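Local coordinates for protein kinase containing Z-DNA binding domains (Danio rerio, PDB 4LB6) that binds left-handed Z-DNA through the winged helix-turn-helix Zalpha domain modelled here, and as a whole is probably a kinase of translation initiation factor eIF2alpha, at residues Met14-Tyr19 / Gln29-Glu34; Arg44-Leu49 / Lys53-Thr58; Lys57-Glu60 / Arg64-Trp67. One frame throughout, in Å; residues are numbered along the deposited sequence.

Contact 1: residues Met14-Tyr19 / Gln29-Glu34. With nucleotides of chain B; nucleotides of chain C.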
loop_
_atom_site.group_PDB
_atom_site.type_symbol
_atom_site.label_atom_id
_atom_site.label_comp_id
_atom_site.label_asym_id
_atom_site.label_seq_id
_atom_site.Cartn_x
_atom_site.Cartn_y
_atom_site.Cartn_z
ATOM N N MET A 14 19.721 -18.251 -4.403
ATOM C CA MET A 14 20.622 -18.475 -3.269
ATOM C C MET A 14 20.462 -17.371 -2.227
ATOM O O MET A 14 20.427 -17.635 -1.003
ATOM C CB MET A 14 22.084 -18.556 -3.751
ATOM C CG MET A 14 23.090 -18.486 -2.610
ATOM S SD MET A 14 24.771 -18.641 -3.232
ATOM C CE MET A 14 24.594 -20.058 -4.306
ATOM N N ARG A 15 20.375 -16.131 -2.702
ATOM C CA ARG A 15 20.268 -14.989 -1.788
ATOM C C ARG A 15 18.932 -14.986 -0.997
ATOM O O ARG A 15 18.887 -14.661 0.188
ATOM C CB ARG A 15 20.481 -13.665 -2.545
ATOM C CG ARG A 15 22.002 -13.371 -2.862
ATOM C CD ARG A 15 22.142 -12.044 -3.685
ATOM N NE ARG A 15 21.805 -10.878 -2.856
ATOM C CZ ARG A 15 21.164 -9.765 -3.256
ATOM N NH1 ARG A 15 20.731 -9.599 -4.513
ATOM N NH2 ARG A 15 20.954 -8.808 -2.360
ATOM N N ILE A 16 17.865 -15.409 -1.648
ATOM C CA ILE A 16 16.586 -15.539 -0.968
ATOM C C ILE A 16 16.641 -16.632 0.093
ATOM O O ILE A 16 16.197 -16.433 1.235
ATOM C CB ILE A 16 15.466 -15.874 -1.968
ATOM C CG1 ILE A 16 15.231 -14.621 -2.837
ATOM C CG2 ILE A 16 14.122 -16.211 -1.191
ATOM C CD1 ILE A 16 14.318 -14.820 -4.118
ATOM N N CYS A 17 17.215 -17.770 -0.276
ATOM C CA CYS A 17 17.233 -18.886 0.640
ATOM C C CYS A 17 18.155 -18.551 1.800
ATOM O O CYS A 17 17.942 -18.978 2.938
ATOM C CB CYS A 17 17.721 -20.152 -0.053
ATOM S SG CYS A 17 16.415 -20.840 -1.142
ATOM N N ASP A 18 19.190 -17.795 1.502
ATOM C CA ASP A 18 20.133 -17.438 2.565
ATOM C C ASP A 18 19.479 -16.465 3.564
ATOM O O ASP A 18 19.701 -16.533 4.765
ATOM C CB ASP A 18 21.369 -16.827 1.938
ATOM C CG ASP A 18 22.405 -16.435 2.960
ATOM O OD1 ASP A 18 23.161 -17.299 3.449
ATOM O OD2 ASP A 18 22.449 -15.228 3.252
ATOM N N TYR A 19 18.671 -15.551 3.038
ATOM C CA TYR A 19 17.873 -14.688 3.901
ATOM C C TYR A 19 16.959 -15.501 4.854
ATOM O O TYR A 19 16.933 -15.280 6.102
ATOM C CB TYR A 19 17.072 -13.669 3.051
ATOM C CG TYR A 19 16.321 -12.689 3.925
ATOM C CD1 TYR A 19 15.108 -13.028 4.469
ATOM C CD2 TYR A 19 16.871 -11.470 4.265
ATOM C CE1 TYR A 19 14.446 -12.170 5.318
ATOM C CE2 TYR A 19 16.172 -10.579 5.104
ATOM C CZ TYR A 19 14.992 -10.963 5.630
ATOM O OH TYR A 19 14.277 -10.126 6.495
ATOM N N GLN A 29 8.041 -8.881 1.656
ATOM C CA GLN A 29 8.422 -7.511 1.889
ATOM C C GLN A 29 9.750 -7.435 2.676
ATOM O O GLN A 29 10.675 -6.679 2.299
ATOM C CB GLN A 29 7.283 -6.771 2.616
ATOM C CG GLN A 29 6.061 -6.425 1.698
ATOM C CD GLN A 29 5.075 -7.582 1.474
ATOM O OE1 GLN A 29 5.166 -8.632 2.103
ATOM N NE2 GLN A 29 4.097 -7.372 0.588
ATOM N N ASP A 30 9.861 -8.289 3.708
ATOM C CA ASP A 30 11.115 -8.512 4.449
ATOM C C ASP A 30 12.300 -8.732 3.521
ATOM O O ASP A 30 13.357 -8.110 3.647
ATOM C CB ASP A 30 10.983 -9.739 5.384
ATOM C CG ASP A 30 10.061 -9.473 6.566
ATOM O OD1 ASP A 30 10.004 -8.287 6.969
ATOM O OD2 ASP A 30 9.387 -10.423 7.073
ATOM N N ILE A 31 12.107 -9.648 2.585
ATOM C CA ILE A 31 13.198 -10.156 1.739
ATOM C C ILE A 31 13.580 -9.120 0.657
ATOM O O ILE A 31 14.761 -8.770 0.498
ATOM C CB ILE A 31 12.761 -11.437 1.039
ATOM C CG1 ILE A 31 12.411 -12.513 2.066
ATOM C CG2 ILE A 31 13.900 -11.950 0.163
ATOM C CD1 ILE A 31 11.572 -13.696 1.453
ATOM N N PHE A 32 12.602 -8.555 -0.060
ATOM C CA PHE A 32 13.006 -7.658 -1.174
ATOM C C PHE A 32 13.686 -6.369 -0.721
ATOM O O PHE A 32 14.521 -5.808 -1.432
ATOM C CB PHE A 32 11.831 -7.415 -2.210
ATOM C CG PHE A 32 10.911 -6.236 -1.912
ATOM C CD1 PHE A 32 11.274 -4.927 -2.193
ATOM C CD2 PHE A 32 9.640 -6.462 -1.418
ATOM C CE1 PHE A 32 10.422 -3.853 -1.940
ATOM C CE2 PHE A 32 8.785 -5.399 -1.138
ATOM C CZ PHE A 32 9.162 -4.078 -1.398
ATOM N N LYS A 33 13.321 -5.849 0.443
ATOM C CA LYS A 33 13.961 -4.622 0.872
ATOM C C LYS A 33 15.407 -4.887 1.276
ATOM O O LYS A 33 16.266 -4.047 1.033
ATOM C CB LYS A 33 13.209 -3.950 2.037
ATOM C CG LYS A 33 11.779 -3.576 1.688
ATOM C CD LYS A 33 11.009 -2.960 2.922
ATOM C CE LYS A 33 9.536 -2.826 2.564
ATOM N NZ LYS A 33 8.751 -2.235 3.702
ATOM N N GLU A 34 15.679 -6.028 1.909
ATOM C CA GLU A 34 17.045 -6.319 2.349
ATOM C C GLU A 34 17.906 -6.621 1.136
ATOM O O GLU A 34 19.022 -6.131 1.026
ATOM C CB GLU A 34 17.070 -7.492 3.324
ATOM C CG GLU A 34 18.476 -8.035 3.641
ATOM C CD GLU A 34 18.785 -8.003 5.113
ATOM O OE1 GLU A 34 18.044 -7.319 5.866
ATOM O OE2 GLU A 34 19.778 -8.654 5.526
ATOM P P DG B 7 5.343 -2.698 -1.307
ATOM O OP1 DG B 7 5.735 -3.454 -2.434
ATOM O OP2 DG B 7 5.026 -3.165 0.094
ATOM O "O5'" DG B 7 6.527 -1.634 -1.104
ATOM C "C5'" DG B 7 6.574 -0.753 0.029
ATOM C "C4'" DG B 7 7.627 0.292 -0.183
ATOM O "O4'" DG B 7 7.342 1.169 -1.214
ATOM C "C3'" DG B 7 7.409 1.229 0.993
ATOM O "O3'" DG B 7 8.314 0.577 1.763
ATOM C "C2'" DG B 7 7.993 2.509 0.558
ATOM C "C1'" DG B 7 7.740 2.495 -0.911
ATOM N N9 DG B 7 6.607 3.270 -1.411
ATOM C C8 DG B 7 6.715 4.241 -2.379
ATOM N N7 DG B 7 5.553 4.761 -2.714
ATOM C C5 DG B 7 4.625 4.086 -1.901
ATOM C C6 DG B 7 3.198 4.270 -1.808
ATOM O O6 DG B 7 2.504 4.959 -2.501
ATOM N N1 DG B 7 2.600 3.426 -0.894
ATOM C C2 DG B 7 3.355 2.552 -0.113
ATOM N N2 DG B 7 2.656 1.726 0.686
ATOM N N3 DG B 7 4.689 2.341 -0.175
ATOM C C4 DG B 7 5.260 3.208 -1.051
ATOM P P DC C 2 8.898 1.508 3.675
ATOM O OP1 DC C 2 9.422 2.921 3.513
ATOM O OP2 DC C 2 9.573 0.324 4.338
ATOM O "O5'" DC C 2 7.327 1.528 4.125
ATOM C "C5'" DC C 2 7.170 1.732 5.550
ATOM C "C4'" DC C 2 5.685 1.933 5.788
ATOM O "O4'" DC C 2 5.285 3.197 5.178
ATOM C "C3'" DC C 2 4.838 0.817 5.127
ATOM O "O3'" DC C 2 3.775 0.471 6.036
ATOM C "C2'" DC C 2 4.228 1.552 3.931
ATOM C "C1'" DC C 2 4.101 3.010 4.406
ATOM N N1 DC C 2 4.073 4.014 3.301
ATOM C C2 DC C 2 2.810 4.495 2.943
ATOM O O2 DC C 2 1.799 4.003 3.496
ATOM N N3 DC C 2 2.703 5.379 1.949
ATOM C C4 DC C 2 3.830 5.827 1.402
ATOM N N4 DC C 2 3.745 6.690 0.391
ATOM C C5 DC C 2 5.139 5.336 1.726
ATOM C C6 DC C 2 5.226 4.456 2.733
#
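Asp30 is the first residue of 29-34 to meet helix 14-19: its CB lies 3.5 Å from Tyr19 OH, while its carboxylate turns back to accept the backbone N-H of Thr27, as the third residue of a helix does for the N-cap. Ile31 makes the central contact. Its CA stands over the middle of the Tyr19 ring, 4.2 Å from the centroid and only 8° off the normal, which identifies a CH-pi contact to the ring face. The branches of Ile31 divide the work: CG1 reaches Tyr19 CD1 at 3.6 Å, and CG2 lies 4.2 Å from Ile16 CG1. Phe32 turns its CB away from helix 14-19 and sets the edge of its ring against the DNA, CZ being 3.6 Å from O5' of DG7 of chain B. Lys33 NZ comes 2.8 Å from OP2 of DC2 of chain C, a doubtful bond because that phosphate sits implausibly close to DG7 of chain B. Glu34 returns to the contact, closing the edge of Tyr19 with CD 3.7 Å from CE2; ring and carboxylate planes stand 80° apart. CG of Tyr19, anti to the backbone N, carries the ring across to helix 28-35, and His23 stacks on the same ring. The contact is made by apolar and CH-pi packing around one aromatic ring, with the axes of the two segments 10.4 Å apart at 122°. Helix 39-51 packs against both helices, giving the three-helix arrangement of the winged helix-turn-helix fold.

Contact 2: residues Arg44-Leu49 / Lys53-Thr58; sequences RHLYSL and KQVFKT. With nucleotides of chain D.
Tyr47 and Lys57 pass each other at a slant, Lys57 CE lying 3.7 Å from Tyr47 OH, while the ammonium group bends on to Gln50 OE1. The flat side of the Tyr47 ring is given to the DNA: C8 of DG5 of chain D sits 3.4 Å above the plane of the Tyr47 ring, over its centre. The O4'-C1'-N9-C4 torsion of that guanosine is near 57°, so the base is syn, the conformation of purines in Z-DNA, and the ring reads the C8 edge that syn brings forward. At the rim of the ring, OH donates to OP1 of DC4 of chain D, a short bond of 2.5 Å. Arg44, one helical turn earlier, grips the phosphate two nucleotides further on, with NE 2.8 Å from OP1 of DC6 of chain D near the guanidinium plane.

The other side of the helix meets the strand. Val55 CG2 packs on Leu49 CB (3.8 Å) and on the backbone carbonyl O of Leu46 (3.6 Å). Leu49 CD2 lies obliquely against the Gln54 amide, whose OE1 is kept in place by Ser52 OG. Next along the chain the helix ends in a Schellman motif: Lys53 has positive phi, its N pairs with Gln50 O, and Gln54 N reaches Leu49 O at 2.9 Å with a C=O...N angle of 164°, joined weakly by Val55 N. This turn sends the chain into strand 55-58 at 105° to the helix segment. The recognition helix 39-51 lies with Leu46 and Leu49 against helix 10-23, while Trp67 of strand 66-69 packs on Leu46 and Val55 and meets Tyr47 edge-to-face.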
loop_
_atom_site.group_PDB
_atom_site.type_symbol
_atom_site.label_atom_id
_atom_site.label_comp_id
_atom_site.label_asym_id
_atom_site.label_seq_id
_atom_site.Cartn_x
_atom_site.Cartn_y
_atom_site.Cartn_z
ATOM N N ARG A 44 8.408 -14.268 -7.673
ATOM C CA ARG A 44 8.530 -15.261 -8.768
ATOM C C ARG A 44 9.415 -16.408 -8.260
ATOM O O ARG A 44 9.080 -17.613 -8.412
ATOM C CB ARG A 44 9.168 -14.612 -10.043
ATOM C CG ARG A 44 9.630 -15.555 -11.187
ATOM C CD ARG A 44 10.266 -14.709 -12.334
ATOM N NE ARG A 44 9.442 -13.523 -12.533
ATOM C CZ ARG A 44 9.877 -12.263 -12.505
ATOM N NH1 ARG A 44 11.163 -11.995 -12.391
ATOM N NH2 ARG A 44 9.013 -11.265 -12.625
ATOM N N HIS A 45 10.546 -16.029 -7.670
ATOM C CA HIS A 45 11.479 -17.067 -7.194
ATOM C C HIS A 45 10.982 -17.840 -5.981
ATOM O O HIS A 45 11.281 -19.027 -5.877
ATOM C CB HIS A 45 12.888 -16.471 -6.997
ATOM C CG HIS A 45 13.549 -16.152 -8.303
ATOM N ND1 HIS A 45 14.051 -17.134 -9.143
ATOM C CD2 HIS A 45 13.720 -14.980 -8.952
ATOM C CE1 HIS A 45 14.546 -16.567 -10.228
ATOM N NE2 HIS A 45 14.365 -15.259 -10.137
ATOM N N LEU A 46 10.246 -17.195 -5.061
ATOM C CA LEU A 46 9.703 -17.935 -3.917
ATOM C C LEU A 46 8.729 -19.015 -4.390
ATOM O O LEU A 46 8.785 -20.179 -3.928
ATOM C CB LEU A 46 8.946 -16.968 -2.984
ATOM C CG LEU A 46 9.905 -16.192 -2.067
ATOM C CD1 LEU A 46 9.108 -15.041 -1.375
ATOM C CD2 LEU A 46 10.524 -17.062 -0.999
ATOM N N TYR A 47 7.848 -18.634 -5.324
ATOM C CA TYR A 47 6.851 -19.603 -5.845
ATOM C C TYR A 47 7.562 -20.729 -6.583
ATOM O O TYR A 47 7.226 -21.924 -6.421
ATOM C CB TYR A 47 5.746 -18.933 -6.702
ATOM C CG TYR A 47 4.698 -18.315 -5.787
ATOM C CD1 TYR A 47 4.827 -16.986 -5.332
ATOM C CD2 TYR A 47 3.665 -19.110 -5.251
ATOM C CE1 TYR A 47 3.893 -16.441 -4.434
ATOM C CE2 TYR A 47 2.720 -18.579 -4.367
ATOM C CZ TYR A 47 2.843 -17.259 -3.928
ATOM O OH TYR A 47 1.874 -16.738 -3.068
ATOM N N SER A 48 8.563 -20.378 -7.378
ATOM C CA SER A 48 9.414 -21.416 -8.019
ATOM C C SER A 48 10.147 -22.343 -7.035
ATOM O O SER A 48 10.248 -23.571 -7.263
ATOM C CB SER A 48 10.442 -20.773 -8.952
ATOM O OG SER A 48 11.340 -21.777 -9.399
ATOM N N LEU A 49 10.705 -21.763 -5.977
ATOM C CA LEU A 49 11.365 -22.576 -4.951
ATOM C C LEU A 49 10.361 -23.422 -4.172
ATOM O O LEU A 49 10.704 -24.474 -3.647
ATOM C CB LEU A 49 12.123 -21.700 -3.963
ATOM C CG LEU A 49 13.363 -21.026 -4.485
ATOM C CD1 LEU A 49 13.751 -19.777 -3.677
ATOM C CD2 LEU A 49 14.485 -22.081 -4.484
ATOM N N LYS A 53 10.216 -27.705 -3.736
ATOM C CA LYS A 53 10.274 -28.173 -2.355
ATOM C C LYS A 53 11.454 -27.656 -1.567
ATOM O O LYS A 53 11.918 -28.322 -0.641
ATOM C CB LYS A 53 10.251 -29.714 -2.277
ATOM C CG LYS A 53 8.968 -30.360 -2.754
ATOM C CD LYS A 53 7.736 -30.017 -1.893
ATOM C CE LYS A 53 6.561 -30.975 -2.183
ATOM N NZ LYS A 53 5.204 -30.317 -1.989
ATOM N N GLN A 54 11.934 -26.461 -1.904
ATOM C CA GLN A 54 13.018 -25.843 -1.151
ATOM C C GLN A 54 12.536 -24.835 -0.074
ATOM O O GLN A 54 13.208 -24.632 0.912
ATOM C CB GLN A 54 14.007 -25.185 -2.113
ATOM C CG GLN A 54 14.824 -26.196 -2.898
ATOM C CD GLN A 54 15.646 -25.554 -4.002
ATOM O OE1 GLN A 54 15.229 -25.542 -5.168
ATOM N NE2 GLN A 54 16.825 -25.016 -3.648
ATOM N N VAL A 55 11.372 -24.215 -0.269
ATOM C CA VAL A 55 10.768 -23.347 0.731
ATOM C C VAL A 55 9.277 -23.677 0.794
ATOM O O VAL A 55 8.727 -24.344 -0.094
ATOM C CB VAL A 55 10.887 -21.817 0.372
ATOM C CG1 VAL A 55 12.379 -21.420 0.104
ATOM C CG2 VAL A 55 9.993 -21.495 -0.827
ATOM N N PHE A 56 8.599 -23.185 1.811
ATOM C CA PHE A 56 7.135 -23.367 1.835
ATOM C C PHE A 56 6.481 -22.154 2.408
ATOM O O PHE A 56 7.101 -21.368 3.116
ATOM C CB PHE A 56 6.716 -24.607 2.633
ATOM C CG PHE A 56 7.050 -24.527 4.099
ATOM C CD1 PHE A 56 8.337 -24.680 4.526
ATOM C CD2 PHE A 56 6.064 -24.262 5.039
ATOM C CE1 PHE A 56 8.663 -24.622 5.879
ATOM C CE2 PHE A 56 6.370 -24.185 6.384
ATOM C CZ PHE A 56 7.679 -24.374 6.805
ATOM N N LYS A 57 5.224 -21.951 2.049
ATOM C CA LYS A 57 4.530 -20.826 2.617
ATOM C C LYS A 57 3.359 -21.339 3.426
ATOM O O LYS A 57 2.847 -22.434 3.174
ATOM C CB LYS A 57 4.055 -19.857 1.540
ATOM C CG LYS A 57 2.744 -20.204 0.912
ATOM C CD LYS A 57 2.386 -19.224 -0.174
ATOM C CE LYS A 57 1.105 -19.671 -0.869
ATOM N NZ LYS A 57 1.258 -21.070 -1.392
ATOM N N THR A 58 2.972 -20.534 4.408
ATOM C CA THR A 58 1.751 -20.715 5.160
ATOM C C THR A 58 0.955 -19.447 4.978
ATOM O O THR A 58 1.507 -18.340 4.895
ATOM C CB THR A 58 2.028 -20.868 6.637
ATOM O OG1 THR A 58 2.587 -19.641 7.117
ATOM C CG2 THR A 58 3.028 -21.999 6.867
ATOM P P DG D 5 3.955 -9.961 -7.237
ATOM O OP1 DG D 5 4.399 -9.644 -5.869
ATOM O OP2 DG D 5 4.167 -9.038 -8.408
ATOM O "O5'" DG D 5 4.527 -11.390 -7.599
ATOM C "C5'" DG D 5 4.335 -11.994 -8.964
ATOM C "C4'" DG D 5 4.760 -13.444 -8.957
ATOM O "O4'" DG D 5 4.006 -14.215 -8.015
ATOM C "C3'" DG D 5 4.431 -14.118 -10.325
ATOM O "O3'" DG D 5 5.659 -13.992 -11.055
ATOM C "C2'" DG D 5 4.206 -15.554 -9.937
ATOM C "C1'" DG D 5 3.733 -15.546 -8.487
ATOM N N9 DG D 5 2.303 -15.749 -8.219
ATOM C C8 DG D 5 1.811 -16.690 -7.361
ATOM N N7 DG D 5 0.501 -16.634 -7.185
ATOM C C5 DG D 5 0.083 -15.618 -8.040
ATOM C C6 DG D 5 -1.227 -15.093 -8.232
ATOM O O6 DG D 5 -2.271 -15.472 -7.705
ATOM N N1 DG D 5 -1.260 -14.005 -9.108
ATOM C C2 DG D 5 -0.116 -13.465 -9.670
ATOM N N2 DG D 5 -0.293 -12.377 -10.469
ATOM N N3 DG D 5 1.130 -13.978 -9.448
ATOM C C4 DG D 5 1.165 -15.027 -8.621
ATOM P P DC D 6 5.699 -13.559 -12.610
ATOM O OP1 DC D 6 6.823 -14.278 -13.272
ATOM O OP2 DC D 6 5.529 -12.145 -12.880
ATOM O "O5'" DC D 6 4.390 -14.316 -13.218
ATOM C "C5'" DC D 6 4.354 -14.447 -14.659
ATOM C "C4'" DC D 6 2.870 -14.183 -15.061
ATOM O "O4'" DC D 6 2.018 -15.244 -14.561
ATOM C "C3'" DC D 6 2.274 -12.822 -14.641
ATOM O "O3'" DC D 6 1.516 -12.297 -15.727
ATOM C "C2'" DC D 6 1.319 -13.264 -13.509
ATOM C "C1'" DC D 6 0.882 -14.614 -14.069
ATOM N N1 DC D 6 0.330 -15.474 -13.009
ATOM C C2 DC D 6 -1.043 -15.346 -12.764
ATOM O O2 DC D 6 -1.657 -14.498 -13.417
ATOM N N3 DC D 6 -1.605 -16.078 -11.805
ATOM C C4 DC D 6 -0.865 -16.958 -11.159
ATOM N N4 DC D 6 -1.431 -17.709 -10.219
ATOM C C5 DC D 6 0.533 -17.121 -11.396
ATOM C C6 DC D 6 1.099 -16.369 -12.368
ATOM P P DC D 4 1.296 -12.950 -2.666
ATOM O OP1 DC D 4 2.058 -14.260 -2.503
ATOM O OP2 DC D 4 2.071 -11.638 -2.460
ATOM O "O5'" DC D 4 0.752 -12.998 -4.112
ATOM C "C5'" DC D 4 1.626 -13.326 -5.293
ATOM C "C4'" DC D 4 1.471 -12.381 -6.459
ATOM O "O4'" DC D 4 0.061 -12.475 -6.902
ATOM C "C3'" DC D 4 1.709 -10.888 -6.102
ATOM O "O3'" DC D 4 2.370 -10.178 -7.179
ATOM C "C2'" DC D 4 0.235 -10.356 -5.937
ATOM C "C1'" DC D 4 -0.410 -11.167 -7.058
ATOM N N1 DC D 4 -1.868 -11.210 -6.837
ATOM C C2 DC D 4 -2.665 -10.260 -7.447
ATOM O O2 DC D 4 -2.160 -9.433 -8.178
ATOM N N3 DC D 4 -4.002 -10.253 -7.188
ATOM C C4 DC D 4 -4.516 -11.161 -6.330
ATOM N N4 DC D 4 -5.887 -11.065 -6.163
ATOM C C5 DC D 4 -3.710 -12.115 -5.644
ATOM C C6 DC D 4 -2.399 -12.082 -5.927
#

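Contact 3: residues Lys57-Glu60 / Arg64-Trp67. With nucleotides of chain D.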
loop_
_atom_site.group_PDB
_atom_site.type_symbol
_atom_site.label_atom_id
_atom_site.label_comp_id
_atom_site.label_asym_id
_atom_site.label_seq_id
_atom_site.Cartn_x
_atom_site.Cartn_y
_atom_site.Cartn_z
ATOM N N LYS A 57 5.224 -21.951 2.049
ATOM C CA LYS A 57 4.530 -20.826 2.617
ATOM C C LYS A 57 3.359 -21.339 3.426
ATOM O O LYS A 57 2.847 -22.434 3.174
ATOM C CB LYS A 57 4.055 -19.857 1.540
ATOM C CG LYS A 57 2.744 -20.204 0.912
ATOM C CD LYS A 57 2.386 -19.224 -0.174
ATOM C CE LYS A 57 1.105 -19.671 -0.869
ATOM N NZ LYS A 57 1.258 -21.070 -1.392
ATOM N N THR A 58 2.972 -20.534 4.408
ATOM C CA THR A 58 1.751 -20.715 5.160
ATOM C C THR A 58 0.955 -19.447 4.978
ATOM O O THR A 58 1.507 -18.340 4.895
ATOM C CB THR A 58 2.028 -20.868 6.637
ATOM O OG1 THR A 58 2.587 -19.641 7.117
ATOM C CG2 THR A 58 3.028 -21.999 6.867
ATOM N N VAL A 59 -0.353 -19.627 4.878
ATOM C CA VAL A 59 -1.250 -18.531 4.570
ATOM C C VAL A 59 -2.459 -18.597 5.498
ATOM O O VAL A 59 -2.915 -19.668 5.917
ATOM C CB VAL A 59 -1.729 -18.583 3.110
ATOM C CG1 VAL A 59 -0.569 -18.532 2.163
ATOM C CG2 VAL A 59 -2.540 -19.861 2.879
ATOM N N GLU A 60 -2.976 -17.428 5.819
ATOM C CA GLU A 60 -4.135 -17.305 6.670
ATOM C C GLU A 60 -4.952 -16.148 6.111
ATOM O O GLU A 60 -4.439 -15.034 5.978
ATOM C CB GLU A 60 -3.640 -17.052 8.090
ATOM C CG GLU A 60 -4.634 -16.524 9.069
ATOM C CD GLU A 60 -3.989 -16.392 10.430
ATOM O OE1 GLU A 60 -2.751 -16.646 10.498
ATOM O OE2 GLU A 60 -4.705 -16.056 11.412
ATOM N N ARG A 64 -0.352 -11.601 4.471
ATOM C CA ARG A 64 0.861 -11.861 3.739
ATOM C C ARG A 64 1.253 -13.286 3.947
ATOM O O ARG A 64 1.366 -13.711 5.080
ATOM C CB ARG A 64 1.984 -10.982 4.269
ATOM C CG ARG A 64 1.574 -9.554 4.424
ATOM C CD ARG A 64 2.806 -8.680 4.403
ATOM N NE ARG A 64 2.443 -7.499 3.643
ATOM C CZ ARG A 64 3.041 -6.332 3.766
ATOM N NH1 ARG A 64 4.012 -6.193 4.647
ATOM N NH2 ARG A 64 2.637 -5.331 2.994
ATOM N N PRO A 65 1.501 -14.016 2.856
ATOM C CA PRO A 65 2.058 -15.350 3.039
ATOM C C PRO A 65 3.374 -15.197 3.780
ATOM O O PRO A 65 4.014 -14.133 3.695
ATOM C CB PRO A 65 2.298 -15.843 1.612
ATOM C CG PRO A 65 1.287 -15.027 0.756
ATOM C CD PRO A 65 1.258 -13.687 1.440
ATOM N N VAL A 66 3.708 -16.213 4.556
ATOM C CA VAL A 66 4.959 -16.227 5.279
ATOM C C VAL A 66 5.763 -17.403 4.820
ATOM O O VAL A 66 5.279 -18.540 4.782
ATOM C CB VAL A 66 4.702 -16.292 6.811
ATOM C CG1 VAL A 66 5.954 -16.631 7.523
ATOM C CG2 VAL A 66 4.132 -14.927 7.315
ATOM N N TRP A 67 7.029 -17.144 4.501
ATOM C CA TRP A 67 7.857 -18.123 3.827
ATOM C C TRP A 67 8.914 -18.662 4.784
ATOM O O TRP A 67 9.364 -17.930 5.641
ATOM C CB TRP A 67 8.534 -17.462 2.626
ATOM C CG TRP A 67 7.519 -17.034 1.598
ATOM C CD1 TRP A 67 6.897 -15.833 1.506
ATOM C CD2 TRP A 67 7.015 -17.834 0.540
ATOM N NE1 TRP A 67 6.017 -15.820 0.402
ATOM C CE2 TRP A 67 6.056 -17.060 -0.176
ATOM C CE3 TRP A 67 7.264 -19.148 0.136
ATOM C CZ2 TRP A 67 5.375 -17.557 -1.302
ATOM C CZ3 TRP A 67 6.585 -19.637 -0.955
ATOM C CH2 TRP A 67 5.653 -18.847 -1.656
ATOM P P DG D 3 -0.349 -7.853 1.259
ATOM O OP1 DG D 3 -0.920 -7.678 2.642
ATOM O OP2 DG D 3 1.070 -7.703 0.921
ATOM O "O5'" DG D 3 -0.811 -9.380 1.014
ATOM C "C5'" DG D 3 -0.532 -9.983 -0.282
ATOM C "C4'" DG D 3 -1.309 -11.262 -0.444
ATOM O "O4'" DG D 3 -2.777 -11.076 -0.240
ATOM C "C3'" DG D 3 -1.046 -11.916 -1.825
ATOM O "O3'" DG D 3 0.078 -12.866 -1.673
ATOM C "C2'" DG D 3 -2.357 -12.735 -1.999
ATOM C "C1'" DG D 3 -3.442 -11.970 -1.158
ATOM N N9 DG D 3 -4.409 -11.101 -1.868
ATOM C C8 DG D 3 -5.768 -11.073 -1.690
ATOM N N7 DG D 3 -6.379 -10.186 -2.420
ATOM C C5 DG D 3 -5.348 -9.512 -3.093
ATOM C C6 DG D 3 -5.446 -8.447 -3.988
ATOM O O6 DG D 3 -6.468 -7.868 -4.316
ATOM N N1 DG D 3 -4.209 -8.026 -4.484
ATOM C C2 DG D 3 -3.048 -8.607 -4.043
ATOM N N2 DG D 3 -1.973 -8.035 -4.562
ATOM N N3 DG D 3 -2.931 -9.636 -3.160
ATOM C C4 DG D 3 -4.133 -10.064 -2.787
#
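Val66 O is gripped twice by the opposite strand: Thr58 N donates to it at 3.1 Å, in the carbonyl plane, and Lys57 CA adds a CA-H...O contact at 3.2 Å. The hairpin to which these strands belong is the wing of the winged helix-turn-helix fold. Val66 N answers with a bond of 3.1 Å to Thr58 O, and the N-H...O angle of 169° shows it to be nearly straight. These reciprocal bonds make Thr58 and Val66 an antiparallel hydrogen-bonded pair; Lys57 and Trp67 form the adjacent non-hydrogen-bonded pair, with their side chains on the other face of the sheet.

On that face Lys57 lies alongside Trp67. Lys57 CB stands 3.5 Å from the centroid of the six-membered ring of Trp67, 8° off the normal, a CH-pi contact, and CD follows the rim near CZ2 and CH2. With chi1 at 85°, Lys57 CG sits between backbone N and carbonyl carbon, which lays the aliphatic chain along the indole. Pro65 CB flanks the middle of the chain, 3.8 Å from Lys57 CD, and Val59 CG1 touches the same Pro65 CB.

The second arm of the wing also meets the DNA. Pro65 CD packs 3.4 Å from O3' of DG3 of chain D, a van der Waals contact of the ring CH2 with a backbone oxygen, in keeping with the proline-bearing wing of Zalpha domains. The CB of Arg64 points away from the opposite strand, and the edge of its guanidinium meets the phosphate of that nucleotide, NE donating to OP2 of DG3 of chain D at 3.1 Å.

The three contacts follow the chain in order, all within one Zalpha domain. Contact 1 joins helix 10-23 to helix 28-35, contact 2 joins helix 39-51 to strand 55-58, and contact 3 completes the hairpin with strand 66-69. Centres of contacts 1 and 2 are about 12 Å apart, those of 2 and 3 about 10 Å, and those of 1 and 3 about 15 Å. Contacts 2 and 3 share Lys57 and Thr58. Ile16 and Ile31 pack on Leu46, which in turn meets Trp67, so one apolar interior runs from helices to wing. This probably helps to set the recognition helix and wing relative to one another, and together they address successive nucleotides of DNA chain D.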